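Exodeoxyribonuclease 10 (Escherichia coli, PDB 4FZX) degrades single- and double-stranded DNA from the 3' end as a magnesium-dependent, distributive exonuclease of the DEDDh group, serving DNA repair. Local coordinates at residues Ser34-Pro39 / Ala59-Ile64; Ile5-Cys10 / Arg86-Glu91; Leu123-Pro128 / Cys140-Ala145. All blocks are in the same frame, centred on the assembly; numbering follows the deposited sequence.

Contact 1: residues Ser34-Pro39 / Ala59-Ile64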
loop_
_atom_site.group_PDB
_atom_site.type_symbol
_atom_site.label_atom_id
_atom_site.label_comp_id
_atom_site.label_asym_id
_atom_site.label_seq_id
_atom_site.Cartn_x
_atom_site.Cartn_y
_atom_site.Cartn_z
ATOM N N SER C 34 -30.409 32.860 -2.692
ATOM C CA SER C 34 -30.678 32.173 -3.954
ATOM C C SER C 34 -31.104 33.136 -5.029
ATOM O O SER C 34 -31.745 34.159 -4.758
ATOM C CB SER C 34 -31.751 31.090 -3.785
ATOM O OG SER C 34 -32.962 31.644 -3.293
ATOM N N HIS C 35 -30.759 32.804 -6.259
ATOM C CA HIS C 35 -31.254 33.551 -7.393
ATOM C C HIS C 35 -31.631 32.563 -8.473
ATOM O O HIS C 35 -30.824 31.670 -8.817
ATOM C CB HIS C 35 -30.169 34.480 -7.955
ATOM C CG HIS C 35 -29.733 35.543 -7.004
ATOM N ND1 HIS C 35 -28.826 35.309 -5.992
ATOM C CD2 HIS C 35 -30.116 36.837 -6.880
ATOM C CE1 HIS C 35 -28.638 36.426 -5.311
ATOM N NE2 HIS C 35 -29.392 37.372 -5.843
ATOM N N LEU C 36 -32.792 32.792 -9.087
ATOM C CA LEU C 36 -33.041 32.262 -10.413
ATOM C C LEU C 36 -32.277 33.083 -11.434
ATOM O O LEU C 36 -32.181 34.306 -11.311
ATOM C CB LEU C 36 -34.536 32.280 -10.729
ATOM C CG LEU C 36 -35.337 31.196 -10.019
ATOM C CD1 LEU C 36 -36.798 31.641 -9.819
ATOM C CD2 LEU C 36 -35.246 29.892 -10.813
ATOM N N VAL C 37 -31.841 32.423 -12.495
ATOM C CA VAL C 37 -30.884 33.001 -13.401
ATOM C C VAL C 37 -31.297 32.717 -14.843
ATOM O O VAL C 37 -31.721 31.600 -15.166
ATOM C CB VAL C 37 -29.483 32.403 -13.176
ATOM C CG1 VAL C 37 -28.515 32.869 -14.276
ATOM C CG2 VAL C 37 -28.972 32.757 -11.797
ATOM N N ARG C 38 -31.162 33.726 -15.699
ATOM C CA ARG C 38 -31.375 33.547 -17.124
ATOM C C ARG C 38 -30.173 32.864 -17.779
ATOM O O ARG C 38 -29.079 33.377 -17.741
ATOM C CB ARG C 38 -31.627 34.897 -17.780
ATOM C CG ARG C 38 -32.115 34.820 -19.215
ATOM C CD ARG C 38 -32.276 36.218 -19.747
ATOM N NE ARG C 38 -32.683 36.249 -21.148
ATOM C CZ ARG C 38 -32.797 37.367 -21.860
ATOM N NH1 ARG C 38 -32.513 38.545 -21.308
ATOM N NH2 ARG C 38 -33.181 37.311 -23.130
ATOM N N PRO C 39 -30.383 31.692 -18.381
ATOM C CA PRO C 39 -29.233 30.924 -18.849
ATOM C C PRO C 39 -28.714 31.420 -20.203
ATOM O O PRO C 39 -29.420 32.119 -20.914
ATOM C CB PRO C 39 -29.806 29.512 -18.991
ATOM C CG PRO C 39 -31.236 29.745 -19.330
ATOM C CD PRO C 39 -31.654 30.966 -18.569
ATOM N N ALA C 59 -37.114 33.677 -17.743
ATOM C CA ALA C 59 -37.053 34.496 -18.965
ATOM C C ALA C 59 -36.605 35.938 -18.738
ATOM O O ALA C 59 -35.958 36.524 -19.595
ATOM C CB ALA C 59 -38.401 34.468 -19.702
ATOM N N ASP C 60 -36.979 36.510 -17.599
ATOM C CA ASP C 60 -36.708 37.922 -17.297
ATOM C C ASP C 60 -35.691 38.078 -16.147
ATOM O O ASP C 60 -35.663 39.097 -15.463
ATOM C CB ASP C 60 -38.013 38.610 -16.901
ATOM C CG ASP C 60 -38.669 37.944 -15.712
ATOM O OD1 ASP C 60 -38.439 36.721 -15.510
ATOM O OD2 ASP C 60 -39.361 38.637 -14.940
ATOM N N LYS C 61 -34.885 37.056 -15.913
ATOM C CA LYS C 61 -34.017 37.053 -14.745
ATOM C C LYS C 61 -32.668 37.633 -15.105
ATOM O O LYS C 61 -32.359 37.808 -16.267
ATOM C CB LYS C 61 -33.877 35.631 -14.182
ATOM C CG LYS C 61 -35.144 35.110 -13.528
ATOM C CD LYS C 61 -35.519 35.988 -12.346
ATOM C CE LYS C 61 -36.705 35.453 -11.577
ATOM N NZ LYS C 61 -37.956 35.752 -12.294
ATOM N N PRO C 62 -31.856 37.951 -14.098
ATOM C CA PRO C 62 -30.513 38.444 -14.413
ATOM C C PRO C 62 -29.620 37.339 -15.008
ATOM O O PRO C 62 -29.847 36.150 -14.745
ATOM C CB PRO C 62 -29.972 38.904 -13.051
ATOM C CG PRO C 62 -31.163 38.975 -12.134
ATOM C CD PRO C 62 -32.196 38.054 -12.665
ATOM N N TRP C 63 -28.619 37.732 -15.804
ATOM C CA TRP C 63 -27.576 36.802 -16.259
ATOM C C TRP C 63 -26.697 36.378 -15.094
ATOM O O TRP C 63 -26.672 37.056 -14.069
ATOM C CB TRP C 63 -26.697 37.449 -17.332
ATOM C CG TRP C 63 -27.459 38.019 -18.504
ATOM C CD1 TRP C 63 -27.614 39.347 -18.812
ATOM C CD2 TRP C 63 -28.066 37.287 -19.579
ATOM N NE1 TRP C 63 -28.316 39.484 -19.984
ATOM C CE2 TRP C 63 -28.589 38.242 -20.491
ATOM C CE3 TRP C 63 -28.220 35.924 -19.863
ATOM C CZ2 TRP C 63 -29.286 37.879 -21.642
ATOM C CZ3 TRP C 63 -28.904 35.557 -21.023
ATOM C CH2 TRP C 63 -29.410 36.538 -21.912
ATOM N N ILE C 64 -25.982 35.263 -15.242
ATOM C CA ILE C 64 -25.118 34.771 -14.165
ATOM C C ILE C 64 -24.076 35.818 -13.731
ATOM O O ILE C 64 -23.817 35.981 -12.536
ATOM C CB ILE C 64 -24.439 33.396 -14.506
ATOM C CG1 ILE C 64 -23.665 32.847 -13.308
ATOM C CG2 ILE C 64 -23.520 33.490 -15.725
ATOM C CD1 ILE C 64 -24.496 32.678 -12.056
HETATM O O HOH W 1 -26.448 33.268 -17.448
#

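Contact 2: residues Ile5-Cys10 / Arg86-Glu91. With NA (sodium ion), chain G; NA (sodium ion), chain E; nucleotides of chain A.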
loop_
_atom_site.group_PDB
_atom_site.type_symbol
_atom_site.label_atom_id
_atom_site.label_comp_id
_atom_site.label_asym_id
_atom_site.label_seq_id
_atom_site.Cartn_x
_atom_site.Cartn_y
_atom_site.Cartn_z
ATOM N N ILE C 5 -22.332 26.036 -1.893
ATOM C CA ILE C 5 -22.871 26.529 -3.163
ATOM C C ILE C 5 -23.590 25.394 -3.891
ATOM O O ILE C 5 -23.103 24.262 -3.925
ATOM C CB ILE C 5 -21.735 27.037 -4.114
ATOM C CG1 ILE C 5 -21.220 28.395 -3.670
ATOM C CG2 ILE C 5 -22.268 27.195 -5.555
ATOM C CD1 ILE C 5 -21.768 29.535 -4.510
ATOM N N ASP C 6 -24.709 25.717 -4.533
ATOM C CA ASP C 6 -25.312 24.815 -5.505
ATOM C C ASP C 6 -25.842 25.572 -6.711
ATOM O O ASP C 6 -26.308 26.706 -6.595
ATOM C CB ASP C 6 -26.430 23.976 -4.873
ATOM C CG ASP C 6 -26.988 22.919 -5.833
ATOM O OD1 ASP C 6 -26.320 21.893 -6.060
ATOM O OD2 ASP C 6 -28.103 23.106 -6.352
ATOM N N THR C 7 -25.849 24.879 -7.845
ATOM C CA THR C 7 -26.181 25.448 -9.139
ATOM C C THR C 7 -27.077 24.439 -9.880
ATOM O O THR C 7 -26.704 23.297 -10.051
ATOM C CB THR C 7 -24.883 25.633 -9.980
ATOM O OG1 THR C 7 -24.059 26.637 -9.374
ATOM C CG2 THR C 7 -25.208 26.052 -11.363
ATOM N N GLU C 8 -28.249 24.857 -10.323
ATOM C CA GLU C 8 -28.989 24.070 -11.297
ATOM C C GLU C 8 -28.783 24.671 -12.685
ATOM O O GLU C 8 -28.645 25.882 -12.821
ATOM C CB GLU C 8 -30.481 24.014 -10.948
ATOM C CG GLU C 8 -30.793 23.601 -9.501
ATOM C CD GLU C 8 -30.279 22.203 -9.147
ATOM O OE1 GLU C 8 -30.367 21.277 -9.990
ATOM O OE2 GLU C 8 -29.800 22.025 -8.008
ATOM N N THR C 9 -28.760 23.810 -13.702
ATOM C CA THR C 9 -28.198 24.138 -15.008
ATOM C C THR C 9 -29.101 23.658 -16.147
ATOM O O THR C 9 -30.052 22.907 -15.941
ATOM C CB THR C 9 -26.796 23.507 -15.200
ATOM O OG1 THR C 9 -26.874 22.095 -14.991
ATOM C CG2 THR C 9 -25.764 24.113 -14.215
ATOM N N CYS C 10 -28.791 24.101 -17.355
ATOM C CA CYS C 10 -29.485 23.647 -18.547
ATOM C C CYS C 10 -29.118 22.226 -18.929
ATOM O O CYS C 10 -29.701 21.651 -19.839
ATOM C CB CYS C 10 -29.183 24.590 -19.712
ATOM S SG CYS C 10 -29.739 26.271 -19.417
ATOM N N ARG C 86 -17.554 24.322 -10.095
ATOM C CA ARG C 86 -16.375 25.103 -10.444
ATOM C C ARG C 86 -16.289 25.300 -11.961
ATOM O O ARG C 86 -16.094 26.406 -12.432
ATOM C CB ARG C 86 -15.107 24.428 -9.912
ATOM C CG ARG C 86 -13.860 25.272 -10.068
ATOM C CD ARG C 86 -12.589 24.445 -9.999
ATOM N NE ARG C 86 -11.494 25.136 -10.671
ATOM C CZ ARG C 86 -10.958 24.763 -11.832
ATOM N NH1 ARG C 86 -11.356 23.642 -12.427
ATOM N NH2 ARG C 86 -9.993 25.499 -12.382
ATOM N N ARG C 87 -16.559 24.243 -12.715
ATOM C CA ARG C 87 -16.557 24.322 -14.174
ATOM C C ARG C 87 -17.661 25.206 -14.753
ATOM O O ARG C 87 -17.432 25.950 -15.707
ATOM C CB ARG C 87 -16.634 22.927 -14.789
ATOM C CG ARG C 87 -16.753 22.918 -16.303
ATOM C CD ARG C 87 -16.432 21.535 -16.886
ATOM N NE ARG C 87 -17.249 20.459 -16.313
ATOM C CZ ARG C 87 -18.501 20.182 -16.680
ATOM N NH1 ARG C 87 -19.120 20.923 -17.596
ATOM N NH2 ARG C 87 -19.137 19.152 -16.136
ATOM N N VAL C 88 -18.877 25.083 -14.230
ATOM C CA VAL C 88 -20.019 25.713 -14.895
ATOM C C VAL C 88 -20.231 27.157 -14.426
ATOM O O VAL C 88 -20.893 27.941 -15.091
ATOM C CB VAL C 88 -21.324 24.879 -14.749
ATOM C CG1 VAL C 88 -21.121 23.480 -15.307
ATOM C CG2 VAL C 88 -21.770 24.816 -13.298
ATOM N N LEU C 89 -19.648 27.496 -13.285
ATOM C CA LEU C 89 -19.730 28.843 -12.742
ATOM C C LEU C 89 -18.555 29.684 -13.253
ATOM O O LEU C 89 -17.491 29.138 -13.567
ATOM C CB LEU C 89 -19.680 28.778 -11.215
ATOM C CG LEU C 89 -20.945 28.858 -10.351
ATOM C CD1 LEU C 89 -22.239 28.713 -11.111
ATOM C CD2 LEU C 89 -20.882 27.903 -9.158
ATOM N N PRO C 90 -18.717 31.024 -13.262
ATOM C CA PRO C 90 -17.560 31.933 -13.391
ATOM C C PRO C 90 -16.558 31.707 -12.266
ATOM O O PRO C 90 -16.925 31.191 -11.204
ATOM C CB PRO C 90 -18.185 33.335 -13.248
ATOM C CG PRO C 90 -19.681 33.137 -13.367
ATOM C CD PRO C 90 -19.945 31.744 -12.878
ATOM N N GLU C 91 -15.303 32.074 -12.500
ATOM C CA GLU C 91 -14.246 31.876 -11.508
ATOM C C GLU C 91 -14.630 32.450 -10.143
ATOM O O GLU C 91 -15.052 33.590 -10.053
ATOM C CB GLU C 91 -12.929 32.497 -11.988
ATOM C CG GLU C 91 -11.761 32.269 -11.027
ATOM C CD GLU C 91 -10.419 32.741 -11.594
ATOM O OE1 GLU C 91 -9.755 33.586 -10.946
ATOM O OE2 GLU C 91 -10.029 32.264 -12.684
HETATM NA NA NA G . -28.722 20.343 -6.974
HETATM NA NA NA E . -25.129 20.282 -7.420
ATOM P P DG A 17 -26.846 18.271 -9.315
ATOM O OP1 DG A 17 -27.193 19.414 -8.449
ATOM O OP2 DG A 17 -27.396 16.943 -8.985
ATOM O "O5'" DG A 17 -27.195 18.611 -10.824
ATOM C "C5'" DG A 17 -26.816 19.866 -11.352
ATOM C "C4'" DG A 17 -27.494 20.150 -12.675
ATOM O "O4'" DG A 17 -26.919 19.288 -13.665
ATOM C "C3'" DG A 17 -28.995 19.900 -12.748
ATOM O "O3'" DG A 17 -29.665 21.079 -12.335
ATOM C "C2'" DG A 17 -29.209 19.644 -14.240
ATOM C "C1'" DG A 17 -27.897 18.974 -14.636
ATOM N N9 DG A 17 -27.977 17.532 -14.629
ATOM C C8 DG A 17 -27.774 16.709 -13.548
ATOM N N7 DG A 17 -27.905 15.452 -13.839
ATOM C C5 DG A 17 -28.194 15.458 -15.200
ATOM C C6 DG A 17 -28.427 14.376 -16.065
ATOM O O6 DG A 17 -28.398 13.172 -15.774
ATOM N N1 DG A 17 -28.702 14.805 -17.367
ATOM C C2 DG A 17 -28.733 16.132 -17.774
ATOM N N2 DG A 17 -29.022 16.368 -19.074
ATOM N N3 DG A 17 -28.522 17.160 -16.955
ATOM C C4 DG A 17 -28.262 16.733 -15.695
HETATM O O HOH W 2 -24.768 21.943 -8.750
HETATM O O HOH W 3 -30.109 18.899 -8.632
HETATM O O HOH W 4 -26.025 18.829 -5.565
HETATM O O HOH W 5 -22.891 20.256 -6.747
#

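Contact 3: residues Leu123-Pro128 / Cys140-Ala145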
loop_
_atom_site.group_PDB
_atom_site.type_symbol
_atom_site.label_atom_id
_atom_site.label_comp_id
_atom_site.label_asym_id
_atom_site.label_seq_id
_atom_site.Cartn_x
_atom_site.Cartn_y
_atom_site.Cartn_z
ATOM N N LEU C 123 -29.541 12.170 8.108
ATOM C CA LEU C 123 -29.494 13.578 8.460
ATOM C C LEU C 123 -30.887 14.188 8.533
ATOM O O LEU C 123 -31.855 13.664 7.965
ATOM C CB LEU C 123 -28.621 14.350 7.472
ATOM C CG LEU C 123 -27.164 13.883 7.414
ATOM C CD1 LEU C 123 -26.514 14.358 6.157
ATOM C CD2 LEU C 123 -26.396 14.360 8.635
ATOM N N ASN C 124 -30.994 15.286 9.259
ATOM C CA ASN C 124 -32.268 15.964 9.403
ATOM C C ASN C 124 -31.978 17.437 9.460
ATOM O O ASN C 124 -31.449 17.922 10.454
ATOM C CB ASN C 124 -32.975 15.495 10.687
ATOM C CG ASN C 124 -34.413 15.983 10.784
ATOM O OD1 ASN C 124 -35.134 16.052 9.784
ATOM N ND2 ASN C 124 -34.850 16.280 12.006
ATOM N N VAL C 125 -32.131 18.105 8.323
ATOM C CA VAL C 125 -31.998 19.556 8.272
ATOM C C VAL C 125 -33.376 20.198 8.050
ATOM O O VAL C 125 -34.257 19.607 7.435
ATOM C CB VAL C 125 -30.997 19.991 7.165
ATOM C CG1 VAL C 125 -31.607 19.815 5.771
ATOM C CG2 VAL C 125 -30.501 21.420 7.397
ATOM N N GLN C 126 -33.579 21.370 8.627
ATOM C CA GLN C 126 -34.768 22.149 8.340
ATOM C C GLN C 126 -34.561 22.816 6.996
ATOM O O GLN C 126 -33.691 23.684 6.861
ATOM C CB GLN C 126 -34.961 23.214 9.417
ATOM C CG GLN C 126 -36.327 23.889 9.414
ATOM C CD GLN C 126 -36.450 24.920 10.535
ATOM O OE1 GLN C 126 -36.718 24.572 11.697
ATOM N NE2 GLN C 126 -36.192 26.186 10.204
ATOM N N THR C 127 -35.293 22.358 5.984
ATOM C CA THR C 127 -35.198 22.962 4.670
ATOM C C THR C 127 -36.141 24.142 4.545
ATOM O O THR C 127 -37.093 24.259 5.312
ATOM C CB THR C 127 -35.470 21.952 3.539
ATOM O OG1 THR C 127 -36.785 21.402 3.679
ATOM C CG2 THR C 127 -34.441 20.844 3.556
ATOM N N PRO C 128 -35.857 25.048 3.595
ATOM C CA PRO C 128 -36.697 26.225 3.443
ATOM C C PRO C 128 -38.018 25.866 2.767
ATOM O O PRO C 128 -38.101 24.850 2.088
ATOM C CB PRO C 128 -35.855 27.142 2.553
ATOM C CG PRO C 128 -34.929 26.208 1.783
ATOM C CD PRO C 128 -34.949 24.859 2.447
ATOM N N CYS C 140 -28.599 23.070 -1.101
ATOM C CA CYS C 140 -27.596 23.708 -0.243
ATOM C C CYS C 140 -27.754 23.281 1.201
ATOM O O CYS C 140 -26.776 23.055 1.890
ATOM C CB CYS C 140 -27.675 25.245 -0.340
ATOM S SG CYS C 140 -26.864 25.937 -1.799
ATOM N N TYR C 141 -28.999 23.201 1.661
ATOM C CA TYR C 141 -29.292 22.750 3.023
ATOM C C TYR C 141 -28.937 21.288 3.242
ATOM O O TYR C 141 -28.457 20.909 4.315
ATOM C CB TYR C 141 -30.761 23.008 3.372
ATOM C CG TYR C 141 -30.991 24.412 3.863
ATOM C CD1 TYR C 141 -30.754 24.745 5.192
ATOM C CD2 TYR C 141 -31.300 25.438 2.973
ATOM C CE1 TYR C 141 -30.911 26.039 5.652
ATOM C CE2 TYR C 141 -31.436 26.749 3.418
ATOM C CZ TYR C 141 -31.253 27.034 4.769
ATOM O OH TYR C 141 -31.391 28.323 5.231
ATOM N N ILE C 142 -29.136 20.476 2.208
ATOM C CA ILE C 142 -28.762 19.067 2.255
ATOM C C ILE C 142 -27.243 18.938 2.360
ATOM O O ILE C 142 -26.725 18.256 3.236
ATOM C CB ILE C 142 -29.234 18.317 0.980
ATOM C CG1 ILE C 142 -30.760 18.385 0.836
ATOM C CG2 ILE C 142 -28.741 16.879 0.998
ATOM C CD1 ILE C 142 -31.528 17.968 2.071
ATOM N N THR C 143 -26.537 19.656 1.499
ATOM C CA THR C 143 -25.091 19.549 1.426
ATOM C C THR C 143 -24.446 20.140 2.675
ATOM O O THR C 143 -23.552 19.533 3.255
ATOM C CB THR C 143 -24.560 20.215 0.158
ATOM O OG1 THR C 143 -25.206 19.622 -0.974
ATOM C CG2 THR C 143 -23.035 20.052 0.020
ATOM N N ALA C 144 -25.002 21.243 3.166
ATOM C CA ALA C 144 -24.529 21.836 4.413
ATOM C C ALA C 144 -24.701 20.858 5.570
ATOM O O ALA C 144 -23.768 20.638 6.351
ATOM C CB ALA C 144 -25.262 23.151 4.704
ATOM N N ALA C 145 -25.882 20.250 5.672
ATOM C CA ALA C 145 -26.099 19.219 6.699
ATOM C C ALA C 145 -25.083 18.086 6.562
ATOM O O ALA C 145 -24.547 17.592 7.550
ATOM C CB ALA C 145 -27.544 18.668 6.640
#

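Contact 1: residues Ser34-Pro39 / Ala59-Ile64
R38 and W63 lie alongside each other where the chain running out of edge strand 28-36 meets the linker between helices 55-58 and 64-67. The packed side is built on V37. Its CG1, anti to the backbone N (chi1 172°), reaches the P62-I64 backbone, 3.6 Å from P62 O and 4.1 Å from I64 CB. Next to it R38 N donates to P62 O (2.9 Å, N-H...O 162°). One water joins the two segments further on, giving a hydrogen to R38 O and accepting one from I64 N. I64 rests on P90, and P39 on V17, so this side runs on into the protein interior.

The outer side is exposed. R38 stretches out fully and lays its CD over one face of the six-membered ring of W63, 3.7 Å from the centroid, a CH-pi contact; the guanidinium continues along the CZ2-CH2 rim of the ring, its plane turned 14° from it. A59 O lies over the opposite guanidinium face, 3.6 Å from R38 NE. K61 bends at chi2 and chi4, so that its CE passes L36 CB at 3.9 Å while NZ turns to D60 OD1, a salt bridge whose hydrogen bond is weak. On the packed side R38 N, R38 O and I64 N all find partners, while the exposed arginine is held by a CH-pi contact and its guanidinium lies nearly flat against the indole.

Contact 2: residues Ile5-Cys10 / Arg86-Glu91
Strand 2-9 of the RNase H-like fold carries D6 and E8, the first two acidic residues of the DEDDh motif, and alternate residues of the same strand pack backwards against the end of helix 82-88. On that rear face I5, T7 and T9 point toward V88 and L89. I5 CG2 meets L89 CD2 at 3.9 Å, and the T7 and L89 side chains run antiparallel past one another. T7 OG1 sits against both L89 methyls, 3.3 Å from L89 CD1; it is buried here with no polar partner in the model. With T7 CG2 anti to the backbone N (chi1 -67° for OG1), that methyl is brought to V88 CG2, which also touches T9 CG2.

The other face works on the DNA. D6 spans two sodium ions: OD1 binds one at 2.4 Å, OD2 the other at a longer 2.9 Å. E8 OE2 binds the second ion as well, and D139 from helix 136-154 is the third protein residue of the sodium site. OP1 of DG17 of chain A bridges both ions, so the phosphate lies at a two-metal centre where sodium probably stands in for the magnesium cofactor. T7 contributes its backbone O, which accepts a hydrogen from a water bound to the first ion. T9 OG1 is hydrogen-bonded to G11 O. O3' of DG17 of chain A gives its hydrogen to E8 OE1 at 2.5 Å, so short that the exact length is doubtful, and the same O3' accepts from T9 N at 3.2 Å.

Contact 3: residues Leu123-Pro128 / Cys140-Ala145
The extended loop 123-128 runs beside helix 136-154, its backbone coming within 6.1 Å (CA to CA) of the helix at two places one turn apart, V125 with A145 and T127 with Y141. Within the helix A145 N bonds to Y141 O, and this same carbonyl faces V125, whose CG1 is 3.6 Å from Y141 O. V125 fits between the two helical residues: its CB rests on A145 CB at 3.7 Å, CG1 reaches I142 CD1, and CG2 comes in at the edge of the Y141 ring, in its plane, 4.0 Å from Y141 CD1. Toward the start of the loop, L123 lays its methyls against the end of the segment, CD2 3.9 Å from A145 O.

The Y141 ring meets the 126-128 half. With CG anti to the carbonyl carbon (chi1 -84°), it swings out against the loop, where Q126 O approaches Y141 CD1 and P128 CD approaches Y141 CD2 at 3.7 Å, both obliquely. T127 CG2 adds a looser touch on Y141 CB. An alanine in place of Y141 lacks the ring, which would probably leave a gap beside Q126 and P128 and the 126-128 half of the loop less firmly held.

Beyond the loop, Y141 also packs on I29 and P32 of strand 28-36, and V125 N donates to Y118 OH of helix 114-120. Here the connection between helices 114-120 and 136-154 of this RNase H-like exonuclease domain is packed back on the second helix, which supplies D139 to the metal site.

Contact 2 is central, with strand 2-9 in the middle of the five-stranded sheet, and contact 1 lies at the end of edge strand 28-36, its centre about 13 Å from that of contact 2. The two touch where P39 CB meets C10 SG (3.3 Å) and I64 CG1 meets P90 CD. Along the chain, contact 1 is nested inside the loop closed by contact 2; contact 3 follows both. It lies across the chain's centre from contact 2, centre to centre about 19 Å from it and about 24 Å from contact 1. C140 SG packs on D6 N, so helix 136-154 lies against the strand bearing D6 and E8, consistent with D139 sharing their sodium site.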